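Local coordinates for pirin-like protein YhaK (Escherichia coli, PDB 2VEC) that is of unknown biochemical function, shows no quercetin 2,3-dioxygenase activity, and represents a redox-sensitive enterobacterial subclass of bicupins in the pirin family, at residues L58-L63 with R179-L184; M138-D143 with R248-D253; P202-Q207 with A237-V242. All blocks are in the same frame, centred on the assembly; numbering follows the deposited sequence.

Contact 1 of 3, residues L58-L63 with R179-L184; sequences LGYASL and RQQVWL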
loop_
_atom_site.group_PDB
_atom_site.type_symbol
_atom_site.label_atom_id
_atom_site.label_comp_id
_atom_site.label_asym_id
_atom_site.label_seq_id
_atom_site.Cartn_x
_atom_site.Cartn_y
_atom_site.Cartn_z
ATOM N N LEU A 58 12.058 3.403 -19.748
ATOM C CA LEU A 58 12.877 2.207 -19.631
ATOM C C LEU A 58 13.321 1.879 -18.210
ATOM O O LEU A 58 13.921 2.703 -17.510
ATOM C CB LEU A 58 14.128 2.354 -20.523
ATOM C CG LEU A 58 13.639 2.468 -21.971
ATOM C CD1 LEU A 58 14.561 3.201 -22.818
ATOM C CD2 LEU A 58 13.252 1.099 -22.581
ATOM N N GLY A 59 13.037 0.647 -17.817
ATOM C CA GLY A 59 13.575 0.067 -16.588
ATOM C C GLY A 59 12.814 0.397 -15.315
ATOM O O GLY A 59 13.282 0.136 -14.203
ATOM N N TYR A 60 11.651 0.988 -15.456
ATOM C CA TYR A 60 10.878 1.387 -14.298
ATOM C C TYR A 60 10.082 0.237 -13.665
ATOM O O TYR A 60 9.729 -0.742 -14.350
ATOM C CB TYR A 60 9.919 2.511 -14.712
ATOM C CG TYR A 60 10.667 3.792 -15.038
ATOM C CD1 TYR A 60 10.959 4.737 -14.043
ATOM C CD2 TYR A 60 11.095 4.047 -16.334
ATOM C CE1 TYR A 60 11.664 5.927 -14.365
ATOM C CE2 TYR A 60 11.784 5.208 -16.650
ATOM C CZ TYR A 60 12.066 6.137 -15.663
ATOM O OH TYR A 60 12.762 7.274 -15.980
ATOM N N ALA A 61 9.734 0.433 -12.392
ATOM C CA ALA A 61 9.027 -0.564 -11.557
ATOM C C ALA A 61 7.527 -0.601 -11.741
ATOM O O ALA A 61 6.879 0.443 -12.091
ATOM C CB ALA A 61 9.318 -0.291 -10.055
ATOM N N SER A 62 6.964 -1.781 -11.454
ATOM C CA SER A 62 5.518 -2.004 -11.372
ATOM C C SER A 62 5.100 -2.428 -9.958
ATOM O O SER A 62 5.933 -2.929 -9.183
ATOM C CB SER A 62 5.064 -3.070 -12.387
ATOM O OG SER A 62 5.221 -2.575 -13.733
ATOM N N LEU A 63 3.843 -2.170 -9.629
ATOM C CA LEU A 63 3.151 -2.781 -8.479
ATOM C C LEU A 63 2.953 -4.270 -8.763
ATOM O O LEU A 63 2.245 -4.605 -9.718
ATOM C CB LEU A 63 1.807 -2.108 -8.293
ATOM C CG LEU A 63 0.929 -2.688 -7.187
ATOM C CD1 LEU A 63 1.572 -2.453 -5.800
ATOM C CD2 LEU A 63 -0.497 -2.125 -7.254
ATOM N N ARG A 179 13.132 3.521 -3.580
ATOM C CA ARG A 179 14.102 3.478 -4.669
ATOM C C ARG A 179 13.419 3.154 -6.014
ATOM O O ARG A 179 14.097 2.794 -6.979
ATOM C CB ARG A 179 15.233 2.495 -4.355
ATOM C CG ARG A 179 14.792 1.097 -4.016
ATOM C CD ARG A 179 16.000 0.238 -3.820
ATOM N NE ARG A 179 15.631 -1.056 -3.267
ATOM C CZ ARG A 179 16.499 -1.967 -2.844
ATOM N NH1 ARG A 179 17.835 -1.756 -2.930
ATOM N NH2 ARG A 179 16.014 -3.106 -2.349
ATOM N N GLN A 180 12.092 3.295 -6.040
ATOM C CA GLN A 180 11.277 3.322 -7.273
ATOM C C GLN A 180 10.756 4.736 -7.480
ATOM O O GLN A 180 10.644 5.500 -6.511
ATOM C CB GLN A 180 10.042 2.413 -7.170
ATOM C CG GLN A 180 10.372 0.942 -6.967
ATOM C CD GLN A 180 10.733 0.597 -5.492
ATOM O OE1 GLN A 180 10.375 1.310 -4.565
ATOM N NE2 GLN A 180 11.459 -0.497 -5.306
ATOM N N GLN A 181 10.405 5.065 -8.733
ATOM C CA GLN A 181 9.796 6.370 -9.070
ATOM C C GLN A 181 8.286 6.308 -8.859
ATOM O O GLN A 181 7.490 6.367 -9.807
ATOM C CB GLN A 181 10.108 6.761 -10.522
ATOM C CG GLN A 181 11.507 7.222 -10.751
ATOM C CD GLN A 181 11.932 8.346 -9.822
ATOM O OE1 GLN A 181 12.883 8.188 -9.063
ATOM N NE2 GLN A 181 11.207 9.491 -9.861
ATOM N N VAL A 182 7.893 6.125 -7.601
ATOM C CA VAL A 182 6.516 5.841 -7.254
ATOM C C VAL A 182 6.099 6.828 -6.152
ATOM O O VAL A 182 6.931 7.188 -5.301
ATOM C CB VAL A 182 6.377 4.357 -6.714
ATOM C CG1 VAL A 182 5.058 4.110 -5.974
ATOM C CG2 VAL A 182 6.545 3.401 -7.873
ATOM N N TRP A 183 4.867 7.334 -6.219
ATOM C CA TRP A 183 4.374 8.206 -5.125
ATOM C C TRP A 183 3.151 7.521 -4.573
ATOM O O TRP A 183 2.246 7.166 -5.331
ATOM C CB TRP A 183 4.011 9.625 -5.595
ATOM C CG TRP A 183 5.209 10.526 -5.889
ATOM C CD1 TRP A 183 5.669 11.561 -5.112
ATOM C CD2 TRP A 183 6.040 10.504 -7.050
ATOM N NE1 TRP A 183 6.741 12.176 -5.714
ATOM C CE2 TRP A 183 6.978 11.557 -6.918
ATOM C CE3 TRP A 183 6.062 9.730 -8.212
ATOM C CZ2 TRP A 183 7.962 11.816 -7.873
ATOM C CZ3 TRP A 183 7.054 9.994 -9.182
ATOM C CH2 TRP A 183 7.988 11.034 -9.003
ATOM N N LEU A 184 3.118 7.344 -3.258
ATOM C CA LEU A 184 2.022 6.570 -2.636
ATOM C C LEU A 184 1.309 7.472 -1.667
ATOM O O LEU A 184 1.963 8.110 -0.823
ATOM C CB LEU A 184 2.595 5.395 -1.840
ATOM C CG LEU A 184 1.614 4.494 -1.077
ATOM C CD1 LEU A 184 0.546 3.871 -2.053
ATOM C CD2 LEU A 184 2.328 3.338 -0.297
#

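Contact 2 of 3, residues M138-D143 with R248-D253; sequences MQLWLD and RALLID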
loop_
_atom_site.group_PDB
_atom_site.type_symbol
_atom_site.label_atom_id
_atom_site.label_comp_id
_atom_site.label_asym_id
_atom_site.label_seq_id
_atom_site.Cartn_x
_atom_site.Cartn_y
_atom_site.Cartn_z
ATOM N N MET A 138 -1.904 -4.621 5.326
ATOM C CA MET A 138 -1.941 -4.583 3.866
ATOM C C MET A 138 -0.481 -4.500 3.444
ATOM O O MET A 138 0.351 -3.950 4.175
ATOM C CB MET A 138 -2.732 -3.382 3.408
ATOM C CG MET A 138 -2.655 -3.124 1.902
ATOM S SD MET A 138 -3.978 -2.029 1.352
ATOM C CE MET A 138 -5.444 -3.070 1.536
ATOM N N GLN A 139 -0.159 -5.124 2.325
ATOM C CA GLN A 139 1.249 -5.256 1.906
ATOM C C GLN A 139 1.282 -5.019 0.438
ATOM O O GLN A 139 0.420 -5.552 -0.288
ATOM C CB GLN A 139 1.761 -6.661 2.266
ATOM C CG GLN A 139 3.181 -6.928 1.775
ATOM C CD GLN A 139 3.697 -8.265 2.206
ATOM O OE1 GLN A 139 3.619 -9.227 1.453
ATOM N NE2 GLN A 139 4.214 -8.347 3.425
ATOM N N LEU A 140 2.233 -4.186 -0.009
ATOM C CA LEU A 140 2.478 -3.921 -1.415
ATOM C C LEU A 140 3.872 -4.465 -1.750
ATOM O O LEU A 140 4.773 -4.357 -0.904
ATOM C CB LEU A 140 2.506 -2.386 -1.634
ATOM C CG LEU A 140 1.221 -1.552 -1.736
ATOM C CD1 LEU A 140 0.251 -1.749 -0.580
ATOM C CD2 LEU A 140 1.609 -0.064 -1.846
ATOM N N TRP A 141 4.068 -5.058 -2.934
ATOM C CA TRP A 141 5.421 -5.352 -3.436
ATOM C C TRP A 141 5.660 -4.482 -4.675
ATOM O O TRP A 141 4.806 -4.483 -5.583
ATOM C CB TRP A 141 5.578 -6.813 -3.902
ATOM C CG TRP A 141 5.356 -7.917 -2.892
ATOM C CD1 TRP A 141 4.812 -7.826 -1.616
ATOM C CD2 TRP A 141 5.604 -9.290 -3.119
ATOM N NE1 TRP A 141 4.739 -9.077 -1.050
ATOM C CE2 TRP A 141 5.232 -9.993 -1.950
ATOM C CE3 TRP A 141 6.132 -10.014 -4.209
ATOM C CZ2 TRP A 141 5.348 -11.381 -1.852
ATOM C CZ3 TRP A 141 6.254 -11.410 -4.088
ATOM C CH2 TRP A 141 5.879 -12.064 -2.933
ATOM N N LEU A 142 6.804 -3.771 -4.724
ATOM C CA LEU A 142 7.203 -2.978 -5.919
ATOM C C LEU A 142 8.487 -3.586 -6.443
ATOM O O LEU A 142 9.365 -3.934 -5.627
ATOM C CB LEU A 142 7.520 -1.525 -5.519
ATOM C CG LEU A 142 6.303 -0.785 -4.920
ATOM C CD1 LEU A 142 6.734 0.622 -4.364
ATOM C CD2 LEU A 142 5.287 -0.602 -6.017
ATOM N N ASP A 143 8.633 -3.705 -7.762
ATOM C CA ASP A 143 9.912 -4.149 -8.341
ATOM C C ASP A 143 11.007 -3.250 -7.827
ATOM O O ASP A 143 10.802 -2.026 -7.702
ATOM C CB ASP A 143 9.953 -4.024 -9.872
ATOM C CG ASP A 143 8.917 -4.906 -10.579
ATOM O OD1 ASP A 143 8.960 -6.139 -10.381
ATOM O OD2 ASP A 143 8.078 -4.337 -11.324
ATOM N N ARG A 248 -11.108 4.541 3.636
ATOM C CA ARG A 248 -9.652 4.583 3.676
ATOM C C ARG A 248 -9.228 3.970 2.352
ATOM O O ARG A 248 -9.771 2.917 1.953
ATOM C CB ARG A 248 -9.075 3.800 4.833
ATOM C CG ARG A 248 -9.152 4.544 6.171
ATOM C CD ARG A 248 -8.416 3.753 7.234
ATOM N NE ARG A 248 -6.983 3.588 6.981
ATOM C CZ ARG A 248 -6.180 2.989 7.857
ATOM N NH1 ARG A 248 -6.715 2.541 9.011
ATOM N NH2 ARG A 248 -4.890 2.849 7.593
ATOM N N ALA A 249 -8.285 4.620 1.669
ATOM C CA ALA A 249 -7.860 4.151 0.369
ATOM C C ALA A 249 -6.389 4.461 0.128
ATOM O O ALA A 249 -5.783 5.275 0.851
ATOM C CB ALA A 249 -8.714 4.834 -0.729
ATOM N N LEU A 250 -5.854 3.895 -0.941
ATOM C CA LEU A 250 -4.517 4.254 -1.393
ATOM C C LEU A 250 -4.633 4.718 -2.830
ATOM O O LEU A 250 -5.489 4.214 -3.585
ATOM C CB LEU A 250 -3.614 3.009 -1.421
ATOM C CG LEU A 250 -3.300 2.325 -0.091
ATOM C CD1 LEU A 250 -2.408 1.079 -0.306
ATOM C CD2 LEU A 250 -2.659 3.279 0.937
ATOM N N LEU A 251 -3.777 5.666 -3.212
ATOM C CA LEU A 251 -3.613 5.980 -4.619
ATOM C C LEU A 251 -2.122 5.849 -4.850
ATOM O O LEU A 251 -1.301 6.479 -4.130
ATOM C CB LEU A 251 -4.069 7.400 -4.974
ATOM C CG LEU A 251 -4.004 7.734 -6.494
ATOM C CD1 LEU A 251 -5.061 8.770 -6.890
ATOM C CD2 LEU A 251 -2.596 8.295 -6.831
ATOM N N ILE A 252 -1.775 5.003 -5.819
ATOM C CA ILE A 252 -0.355 4.775 -6.143
ATOM C C ILE A 252 -0.062 5.353 -7.504
ATOM O O ILE A 252 -0.729 5.006 -8.481
ATOM C CB ILE A 252 0.007 3.281 -6.161
ATOM C CG1 ILE A 252 -0.784 2.526 -5.082
ATOM C CG2 ILE A 252 1.552 3.127 -6.075
ATOM C CD1 ILE A 252 -0.459 0.973 -4.921
ATOM N N ASP A 253 0.942 6.230 -7.576
ATOM C CA ASP A 253 1.292 6.925 -8.810
ATOM C C ASP A 253 2.509 6.174 -9.349
ATOM O O ASP A 253 3.563 6.126 -8.694
ATOM C CB ASP A 253 1.618 8.374 -8.369
ATOM C CG ASP A 253 2.246 9.234 -9.429
ATOM O OD1 ASP A 253 2.727 8.753 -10.486
ATOM O OD2 ASP A 253 2.311 10.484 -9.166
#

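Contact 3 of 3, residues P202-Q207 with A237-V242; sequences PRAYLQ and ANITLV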
loop_
_atom_site.group_PDB
_atom_site.type_symbol
_atom_site.label_atom_id
_atom_site.label_comp_id
_atom_site.label_asym_id
_atom_site.label_seq_id
_atom_site.Cartn_x
_atom_site.Cartn_y
_atom_site.Cartn_z
ATOM N N PRO A 202 2.391 7.821 -15.748
ATOM C CA PRO A 202 1.317 7.601 -16.702
ATOM C C PRO A 202 0.312 6.540 -16.212
ATOM O O PRO A 202 -0.591 6.166 -16.936
ATOM C CB PRO A 202 2.078 7.099 -17.936
ATOM C CG PRO A 202 3.163 6.218 -17.344
ATOM C CD PRO A 202 3.596 7.036 -16.090
ATOM N N ARG A 203 0.489 6.049 -14.997
ATOM C CA ARG A 203 -0.360 4.944 -14.515
ATOM C C ARG A 203 -0.682 5.223 -13.044
ATOM O O ARG A 203 0.182 5.656 -12.284
ATOM C CB ARG A 203 0.389 3.612 -14.673
ATOM C CG ARG A 203 -0.508 2.347 -14.472
ATOM C CD ARG A 203 0.289 0.995 -14.585
ATOM N NE ARG A 203 0.908 0.916 -15.916
ATOM C CZ ARG A 203 0.345 0.552 -17.056
ATOM N NH1 ARG A 203 -0.914 0.127 -17.109
ATOM N NH2 ARG A 203 1.078 0.583 -18.168
ATOM N N ALA A 204 -1.921 4.974 -12.637
ATOM C CA ALA A 204 -2.255 5.053 -11.210
ATOM C C ALA A 204 -2.981 3.789 -10.827
ATOM O O ALA A 204 -3.688 3.167 -11.678
ATOM C CB ALA A 204 -3.145 6.209 -10.965
ATOM N N TYR A 205 -2.843 3.409 -9.569
ATOM C CA TYR A 205 -3.648 2.320 -9.066
ATOM C C TYR A 205 -4.392 2.866 -7.854
ATOM O O TYR A 205 -3.789 3.497 -6.946
ATOM C CB TYR A 205 -2.751 1.151 -8.646
ATOM C CG TYR A 205 -3.527 -0.020 -8.078
ATOM C CD1 TYR A 205 -4.110 -0.928 -8.930
ATOM C CD2 TYR A 205 -3.626 -0.222 -6.699
ATOM C CE1 TYR A 205 -4.863 -2.024 -8.433
ATOM C CE2 TYR A 205 -4.320 -1.338 -6.193
ATOM C CZ TYR A 205 -4.953 -2.204 -7.081
ATOM O OH TYR A 205 -5.678 -3.273 -6.623
ATOM N N LEU A 206 -5.701 2.578 -7.796
ATOM C CA LEU A 206 -6.542 2.944 -6.649
ATOM C C LEU A 206 -6.900 1.686 -5.871
ATOM O O LEU A 206 -7.267 0.689 -6.491
ATOM C CB LEU A 206 -7.860 3.553 -7.151
ATOM C CG LEU A 206 -7.710 4.640 -8.224
ATOM C CD1 LEU A 206 -9.090 5.229 -8.495
ATOM C CD2 LEU A 206 -6.778 5.752 -7.742
ATOM N N GLN A 207 -6.897 1.752 -4.527
ATOM C CA GLN A 207 -7.253 0.599 -3.704
ATOM C C GLN A 207 -8.188 1.029 -2.596
ATOM O O GLN A 207 -7.888 1.972 -1.867
ATOM C CB GLN A 207 -5.993 -0.099 -3.121
ATOM C CG GLN A 207 -6.341 -1.304 -2.209
ATOM C CD GLN A 207 -7.034 -2.414 -3.009
ATOM O OE1 GLN A 207 -6.620 -2.701 -4.134
ATOM N NE2 GLN A 207 -8.067 -3.021 -2.453
ATOM N N ALA A 237 -3.405 12.894 -15.852
ATOM C CA ALA A 237 -2.486 13.684 -15.055
ATOM C C ALA A 237 -3.108 14.191 -13.742
ATOM O O ALA A 237 -2.384 14.614 -12.840
ATOM C CB ALA A 237 -1.963 14.814 -15.864
ATOM N N ASN A 238 -4.439 14.176 -13.648
ATOM C CA ASN A 238 -5.123 14.645 -12.435
ATOM C C ASN A 238 -6.274 13.737 -12.152
ATOM O O ASN A 238 -7.041 13.400 -13.062
ATOM C CB ASN A 238 -5.712 16.060 -12.602
ATOM C CG ASN A 238 -4.670 17.142 -12.583
ATOM O OD1 ASN A 238 -4.212 17.574 -11.512
ATOM N ND2 ASN A 238 -4.325 17.645 -13.768
ATOM N N ILE A 239 -6.421 13.363 -10.884
ATOM C CA ILE A 239 -7.490 12.456 -10.476
ATOM C C ILE A 239 -8.113 12.972 -9.174
ATOM O O ILE A 239 -7.397 13.359 -8.238
ATOM C CB ILE A 239 -6.986 11.005 -10.226
ATOM C CG1 ILE A 239 -6.395 10.359 -11.507
ATOM C CG2 ILE A 239 -8.151 10.144 -9.783
ATOM C CD1 ILE A 239 -5.768 8.965 -11.247
ATOM N N THR A 240 -9.439 13.010 -9.143
ATOM C CA THR A 240 -10.171 13.411 -7.953
ATOM C C THR A 240 -10.889 12.190 -7.450
ATOM O O THR A 240 -11.537 11.497 -8.244
ATOM C CB THR A 240 -11.220 14.490 -8.255
ATOM O OG1 THR A 240 -10.554 15.675 -8.667
ATOM C CG2 THR A 240 -12.038 14.806 -7.009
ATOM N N LEU A 241 -10.767 11.943 -6.144
ATOM C CA LEU A 241 -11.415 10.818 -5.496
ATOM C C LEU A 241 -12.521 11.322 -4.620
ATOM O O LEU A 241 -12.328 12.280 -3.851
ATOM C CB LEU A 241 -10.428 10.076 -4.589
ATOM C CG LEU A 241 -9.188 9.460 -5.273
ATOM C CD1 LEU A 241 -8.435 8.661 -4.236
ATOM C CD2 LEU A 241 -9.592 8.610 -6.490
ATOM N N VAL A 242 -13.665 10.644 -4.668
ATOM C CA VAL A 242 -14.837 11.112 -3.900
ATOM C C VAL A 242 -15.391 9.937 -3.093
ATOM O O VAL A 242 -15.685 8.865 -3.669
ATOM C CB VAL A 242 -15.967 11.652 -4.824
ATOM C CG1 VAL A 242 -17.160 12.166 -3.991
ATOM C CG2 VAL A 242 -15.444 12.755 -5.759
#

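Contact 1 of 3, residues L58-L63 with R179-L184
The backbones of 58-63 and 179-184 come nearest at Ala61 and Gln180, whose CA atoms lie 6.2 Å apart, and no hydrogen bond joins the two segments. Ala61 CB points across to the aliphatic part of Gln180 and meets its CG at 3.5 Å; a methyl is small enough for such a close passage. Beyond that CG the Gln180 chain bends (chi2 80°) and turns the amide away, where NE2 bonds to Asp143 O and Asp86 OD2; the residue is both spacer and donor. Beside this pair, Tyr60 meets Gln181 at its ring edge: CE1 is 3.8 Å from Gln181 CG, which lies near the ring plane, while ring and amide planes stand 77° apart. At this partly exposed place the flat tyrosine edge can lie along flexible methylenes, leaving both polar ends outside the apolar contact. The chain reverses tightly at Gln181 in an inverse gamma turn, with a weak bond of 3.0 Å from Val182 N to Gln180 O. The contact joins the loop leading into strand 63-71 to the turn before strand 183-189. Ser62 N is held by Asp143 OD2 at the end of strand 135-143, and Leu63 and Val182 both rest on Ile252 of strand 247-254.

Contact 2 of 3, residues M138-D143 with R248-D253
Leu140, which touches both Leu250 and Ile252, has flat groups for neighbours on the other side of its strand: the Trp141 indole receives Gln139 CG at its edge, in plane, and meets the Tyr82 ring edge-to-face. Trp141 NE1 also donates to Gln139 OE1 at 2.7 Å, the acceptor lying in the indole plane but the donor 46° out of the amide plane. That side of strand 138-143 belongs to the first cupin domain: Asn67 and Asn89 bind the Gln139 amide. The opposite side packs against the second cupin domain, an apolar sheet-on-sheet interface in a bicupin. The two strands run nearly parallel, 6° apart, with axes 11.4 Å from each other, a gap that branched and long aliphatic residues can fill from both sides. The two methyls of Leu140 divide between two partners, reaching both tip to tip: CD2 meets Ile252 CD1 at 3.8 Å, and CD1 meets Leu250. Leu184 also packs on Leu140 and Ile252. Met138, its CG anti to the backbone N (chi1 171°), extends past Leu250 in the opposite sense. Leu250 CD1 is therefore shared, lying 3.9 Å from both Met138 SD and Leu140 CD1.

Contact 3 of 3, residues P202-Q207 with A237-V242
Apolar packing alone joins Ala204 and Leu206 to Ile239 and Leu241. The backbones stand well apart, with 9.1 Å between the CA atoms of Ala204 and Ile239 and 9.3 Å between those of Leu206 and Leu241, and no hydrogen bond crosses the gap. At the first pair the reach is unequal: Ala204 offers just its CB, and Ile239 supplies the length, bringing CD1 to 3.8 Å from it. The extended Ile239 chain (chi2 175°) spans what the alanine cannot, and a short residue and a long one together fill the width. At the second pair two leucines share the distance, running alongside one another in opposite senses, with Leu206 CD1 4.0 Å from Leu241 CD2. Ala215 touches both of these leucines, while Leu199 lies against both Ala204 and Ile239.

Polar and aromatic interactions belong to the other side of strand 203-207. Tyr205 OH donates to Gln207 OE1 at 2.7 Å, almost straight along the C=O axis (179°), and Gln207 NE2 bonds to Gly228 O, so the amide is held from both its oxygen and its nitrogen. The Tyr205 ring meets Phe232 edge-to-face and also touches Phe49. Arg203, long enough to reach the chain end, forms a salt bridge with Val256 OXT and a cation-pi contact with Tyr52.

Main-chain bonding runs within the sheet: Tyr205 pairs with Ile252, and Ala204 with Ile233. Strand 203-208 is thus part of the six-stranded sheet, whereas strand 238-243 belongs to the four-stranded one between 194-198 and 213-217. With aliphatic side chains packed between them, the two facing sheets make the jelly-roll barrel of a cupin domain, here the C-terminal one.

In the fold
From the N terminus, the chain passes 58-63 just before strand 63-71, builds the first cupin domain and reaches 138-143 in the same six-stranded sheet. It then enters the second domain, where 179-184 closes contact 1. Because 138-143 precedes that closure and finds its partner only at 248-253, contacts 1 and 2 cross, and together they tie the two domains through one interface. Contact 3 opens and closes between the segments of contact 2, nested within its loop, and joins the two sheets of the second domain. Strand 247-254 links all three: it lies between 183-189 and 203-208 in one sheet.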